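Butyryl-CoA dehydrogenase (PDB 6CXT) is a flavoprotein of the acyl-CoA dehydrogenase family that binds flavin-adenine dinucleotide. Local coordinates at residues N351-K354 with D355-S359; A303-S307 with Q308-N312. One frame throughout, in Å; residues are numbered along the deposited sequence.

Interaction 1: residues N351-K354 with D355-S359; sequences NSIK and DALGS. With EDO (1,2-ethanediol), chain E.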
loop_
_atom_site.group_PDB
_atom_site.type_symbol
_atom_site.label_atom_id
_atom_site.label_comp_id
_atom_site.label_asym_id
_atom_site.label_seq_id
_atom_site.Cartn_x
_atom_site.Cartn_y
_atom_site.Cartn_z
ATOM N N ASN B 351 4.324 21.687 -5.789
ATOM C CA ASN B 351 3.786 21.569 -7.185
ATOM C C ASN B 351 3.798 20.133 -7.709
ATOM O O ASN B 351 2.963 19.777 -8.541
ATOM C CB ASN B 351 4.548 22.443 -8.165
ATOM C CG ASN B 351 4.141 23.873 -8.043
ATOM O OD1 ASN B 351 2.985 24.193 -7.756
ATOM N ND2 ASN B 351 5.095 24.737 -8.175
ATOM N N SER B 352 4.663 19.282 -7.183
ATOM C CA SER B 352 4.690 17.927 -7.666
ATOM C C SER B 352 3.356 17.249 -7.386
ATOM O O SER B 352 2.831 16.619 -8.315
ATOM C CB SER B 352 5.833 17.087 -7.036
ATOM O OG SER B 352 6.994 17.731 -7.438
ATOM N N ILE B 353 2.837 17.298 -6.141
ATOM C CA ILE B 353 1.589 16.562 -5.884
ATOM C C ILE B 353 0.420 17.161 -6.713
ATOM O O ILE B 353 -0.433 16.413 -7.226
ATOM C CB ILE B 353 1.187 16.472 -4.377
ATOM C CG1 ILE B 353 -0.015 15.531 -4.148
ATOM C CG2 ILE B 353 0.935 17.873 -3.754
ATOM C CD1 ILE B 353 0.092 14.080 -4.742
ATOM N N LYS B 354 0.388 18.490 -6.805
ATOM C CA LYS B 354 -0.709 19.179 -7.528
ATOM C C LYS B 354 -0.718 18.766 -8.999
ATOM O O LYS B 354 -1.783 18.514 -9.573
ATOM C CB LYS B 354 -0.562 20.709 -7.368
ATOM C CG LYS B 354 -0.855 21.152 -5.920
ATOM C CD LYS B 354 -0.962 22.661 -5.840
ATOM C CE LYS B 354 0.425 23.274 -5.946
ATOM N NZ LYS B 354 0.216 24.749 -6.067
ATOM N N ASP B 355 0.462 18.658 -9.574
ATOM C CA ASP B 355 0.614 18.287 -10.979
ATOM C C ASP B 355 0.424 16.826 -11.174
ATOM O O ASP B 355 -0.203 16.410 -12.165
ATOM C CB ASP B 355 2.003 18.713 -11.516
ATOM C CG ASP B 355 2.169 20.232 -11.508
ATOM O OD1 ASP B 355 1.164 20.997 -11.304
ATOM O OD2 ASP B 355 3.310 20.701 -11.710
ATOM N N ALA B 356 0.941 16.020 -10.229
ATOM C CA ALA B 356 0.869 14.573 -10.328
ATOM C C ALA B 356 -0.573 14.072 -10.341
ATOM O O ALA B 356 -0.902 13.096 -11.057
ATOM C CB ALA B 356 1.648 13.879 -9.189
ATOM N N LEU B 357 -1.428 14.731 -9.561
ATOM C CA LEU B 357 -2.806 14.278 -9.470
ATOM C C LEU B 357 -3.547 14.469 -10.835
ATOM O O LEU B 357 -4.514 13.747 -11.090
ATOM C CB LEU B 357 -3.555 14.973 -8.341
ATOM C CG LEU B 357 -3.176 14.316 -6.975
ATOM C CD1 LEU B 357 -3.530 15.228 -5.793
ATOM C CD2 LEU B 357 -3.826 12.923 -6.842
ATOM N N GLY B 358 -3.088 15.423 -11.631
ATOM C CA GLY B 358 -3.545 15.558 -13.043
ATOM C C GLY B 358 -3.121 14.327 -13.861
ATOM O O GLY B 358 -3.936 13.768 -14.616
ATOM N N SER B 359 -1.862 13.885 -13.676
ATOM C CA SER B 359 -1.249 12.865 -14.529
ATOM C C SER B 359 -1.941 11.476 -14.410
ATOM O O SER B 359 -1.816 10.673 -15.358
ATOM C CB SER B 359 0.247 12.735 -14.293
ATOM O OG SER B 359 0.462 11.959 -13.092
HETATM C C1 EDO E . 2.520 25.182 -13.335
HETATM O O1 EDO E . 2.352 25.106 -14.759
HETATM C C2 EDO E . 3.705 24.356 -12.774
HETATM O O2 EDO E . 3.431 22.987 -13.151
HETATM O O HOH W 1 0.957 23.212 -9.677
#
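Asn351 and Asp355 meet one turn apart on the short helix 351-359, joined by a backbone bond and, through their side chains, by a shared water. Asp355 N donates to Asn351 O at 2.9 Å, and the next two bonds of the same i to i+4 ladder run from Ala356 N to Ser352 O and from Leu357 N to Ile353 O. The Asp355 side chain can be followed outward from there. Its CB lies 3.3 Å from Asn351 O, and with CG turned away from its own carbonyl carbon (chi1 -64°) the carboxylate swings back beside the preceding turn. Asp355 OD1 accepts a 2.8 Å hydrogen bond from the water oxygen, and the same water donates to Asn351 OD1. A second bond to Asp355 OD1 comes from the backbone N of Leu204. Asp355 OD2 takes a hydrogen bond of 2.7 Å from O2 of a 1,2-ethanediol, probably left from the crystallisation liquor. In the crystal three donors, one of them the diol, thus hold this buried carboxylate and would limit its rotation. Lys354, its chain bent at chi3 (-74°), reaches back so that Lys354 NZ makes a weak 3.3 Å bond to Asn351 OD1; the ammonium stays well short of Asp355.

Another side of the helix is apolar. Ile353 and Leu357 lie alongside one another and point the same way, with Ile353 CG1 3.9 Å from Leu357 CD1. Both residues also pack on the second subunit, where Tyr343 bonds to Lys354 O, while Ser352 and Ala356 sit against Phe327 of helix 313-338. Near the C-terminal end, Gly358 lies about 5 Å from a bound flavin-adenine dinucleotide. This is a short, largely buried helix at a subunit interface in the C-terminal helical domain of the acyl-CoA dehydrogenase fold.

Interaction 2: residues A303-S307 with Q308-N312; sequences AWQKS and QDVDN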
loop_
_atom_site.group_PDB
_atom_site.type_symbol
_atom_site.label_atom_id
_atom_site.label_comp_id
_atom_site.label_asym_id
_atom_site.label_seq_id
_atom_site.Cartn_x
_atom_site.Cartn_y
_atom_site.Cartn_z
ATOM N N ALA B 303 9.038 3.072 -25.064
ATOM C CA ALA B 303 9.511 3.850 -26.213
ATOM C C ALA B 303 10.238 2.939 -27.208
ATOM O O ALA B 303 10.037 3.047 -28.419
ATOM C CB ALA B 303 10.400 5.003 -25.781
ATOM N N TRP B 304 11.087 2.048 -26.708
ATOM C CA TRP B 304 11.766 1.098 -27.585
ATOM C C TRP B 304 10.775 0.208 -28.299
ATOM O O TRP B 304 10.911 -0.054 -29.501
ATOM C CB TRP B 304 12.780 0.230 -26.798
ATOM C CG TRP B 304 13.363 -0.861 -27.644
ATOM C CD1 TRP B 304 14.439 -0.757 -28.477
ATOM C CD2 TRP B 304 12.896 -2.201 -27.745
ATOM N NE1 TRP B 304 14.676 -1.964 -29.095
ATOM C CE2 TRP B 304 13.748 -2.872 -28.666
ATOM C CE3 TRP B 304 11.859 -2.918 -27.131
ATOM C CZ2 TRP B 304 13.585 -4.223 -29.001
ATOM C CZ3 TRP B 304 11.696 -4.278 -27.475
ATOM C CH2 TRP B 304 12.569 -4.908 -28.397
ATOM N N GLN B 305 9.806 -0.305 -27.563
ATOM C CA GLN B 305 8.865 -1.236 -28.146
ATOM C C GLN B 305 7.999 -0.557 -29.230
ATOM O O GLN B 305 7.658 -1.188 -30.258
ATOM C CB GLN B 305 7.972 -1.879 -27.098
ATOM C CG GLN B 305 7.681 -3.313 -27.460
ATOM C CD GLN B 305 6.547 -3.903 -26.690
ATOM O OE1 GLN B 305 5.590 -3.211 -26.290
ATOM N NE2 GLN B 305 6.633 -5.196 -26.467
ATOM N N LYS B 306 7.633 0.704 -28.975
ATOM C CA LYS B 306 6.859 1.498 -29.928
ATOM C C LYS B 306 7.613 1.655 -31.253
ATOM O O LYS B 306 6.985 1.782 -32.293
ATOM C CB LYS B 306 6.476 2.862 -29.332
ATOM C CG LYS B 306 5.436 3.602 -30.152
ATOM C CD LYS B 306 4.932 4.871 -29.428
ATOM C CE LYS B 306 4.285 5.831 -30.438
ATOM N NZ LYS B 306 3.189 5.146 -31.170
ATOM N N SER B 307 8.936 1.642 -31.207
ATOM C CA SER B 307 9.763 1.674 -32.417
ATOM C C SER B 307 9.867 0.320 -33.144
ATOM O O SER B 307 10.537 0.262 -34.159
ATOM C CB SER B 307 11.189 2.118 -32.062
ATOM O OG SER B 307 11.180 3.373 -31.389
ATOM N N GLN B 308 9.259 -0.754 -32.625
ATOM C CA GLN B 308 9.414 -2.120 -33.189
ATOM C C GLN B 308 8.254 -2.623 -34.045
ATOM O O GLN B 308 8.290 -3.753 -34.550
ATOM C CB GLN B 308 9.651 -3.187 -32.082
ATOM C CG GLN B 308 10.842 -2.927 -31.163
ATOM C CD GLN B 308 12.108 -2.545 -31.913
ATOM O OE1 GLN B 308 12.627 -3.333 -32.691
ATOM N NE2 GLN B 308 12.626 -1.346 -31.660
ATOM N N ASP B 309 7.203 -1.842 -34.206
ATOM C CA ASP B 309 6.043 -2.348 -34.983
ATOM C C ASP B 309 5.571 -3.752 -34.507
ATOM O O ASP B 309 5.569 -4.743 -35.250
ATOM C CB ASP B 309 6.332 -2.314 -36.499
ATOM C CG ASP B 309 5.196 -1.713 -37.297
ATOM O OD1 ASP B 309 4.357 -0.980 -36.713
ATOM O OD2 ASP B 309 5.150 -1.966 -38.519
ATOM N N VAL B 310 5.251 -3.806 -33.220
ATOM C CA VAL B 310 4.519 -4.899 -32.569
ATOM C C VAL B 310 3.383 -4.147 -31.865
ATOM O O VAL B 310 3.352 -2.914 -31.912
ATOM C CB VAL B 310 5.427 -5.689 -31.592
ATOM C CG1 VAL B 310 6.507 -6.454 -32.370
ATOM C CG2 VAL B 310 6.062 -4.761 -30.541
ATOM N N ASP B 311 2.425 -4.833 -31.255
ATOM C CA ASP B 311 1.400 -4.079 -30.541
ATOM C C ASP B 311 2.155 -3.645 -29.266
ATOM O O ASP B 311 2.548 -4.511 -28.478
ATOM C CB ASP B 311 0.181 -4.943 -30.183
ATOM C CG ASP B 311 -0.882 -4.160 -29.424
ATOM O OD1 ASP B 311 -0.599 -2.996 -29.068
ATOM O OD2 ASP B 311 -1.996 -4.688 -29.200
ATOM N N ASN B 312 2.444 -2.350 -29.129
ATOM C CA ASN B 312 3.114 -1.857 -27.897
ATOM C C ASN B 312 2.179 -1.230 -26.875
ATOM O O ASN B 312 2.638 -0.533 -26.001
ATOM C CB ASN B 312 4.167 -0.834 -28.247
ATOM C CG ASN B 312 3.584 0.289 -29.064
ATOM O OD1 ASN B 312 3.571 0.228 -30.313
ATOM N ND2 ASN B 312 3.046 1.278 -28.400
HETATM O O HOH W 2 3.407 -4.018 -25.180
#
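A local contact at a helix C-terminus, in which Gln308 stacks on Trp304 and the loop that follows turns back along the helix, lies at the protein surface where helix 279-306 gives way to the loop before helix 313-338. The amide of Gln308 lies flat over one face of the Trp304 indole, the two planes only 8° apart. Gln308 CG sits almost on the normal of the six-membered ring of Trp304, 3.7 Å from its centroid, in a CH-pi contact. A bend at chi2 (-47°) carries the amide on across the indole toward NE1, and Gln308 NE2 then donates to Trp304 O at 3.0 Å, with that oxygen in the plane of the amide. The backbone N of Gln308 adds a 2.9 Å bond to Gln305 O. Phe3 of the third subunit meets the Trp304 ring edge-to-face.

Beyond Asp309, whose positive phi turns the chain, the loop returns along the helix. Val310 CG2 rests 3.8 Å from Gln305 CG, the two side chains crossing at about a right angle. Gln305 runs past Asn312 in the opposite sense, and Gln305 OE1 accepts a 2.6 Å bond from a water oxygen. The Asn312 amide packs against CA, CB and CG of Lys306; Asn312 ND2 hydrogen-bonds and Lys306 NZ forms a salt bridge to the same OD2 of Asp240.

This chemistry implies a turn held by polar groups and an aromatic face: one glutamine uses its methylene to pack on the indole and its amide N-H to occupy a carbonyl near the helix end, while a shared acidic partner ties the returning loop to the helix it has just left.

Interaction 2 precedes interaction 1 along the chain, and both belong to the C-terminal part of the acyl-CoA dehydrogenase fold, yet their centres are about 28 Å apart and they do not touch. Interaction 1 is buried and stays within a single helix; interaction 2 is at the surface and joins a helix end to the loop that follows. Helix 313-338 relates them, starting directly after 308-312 and later packing against 351-359. Their chemistry follows their place: regular backbone bonds, aliphatic packing and a carboxylate with several hydrogen-bond donors in the interior, against an aromatic-amide stack and a water-bound glutamine outside. Each borders a different neighbouring subunit.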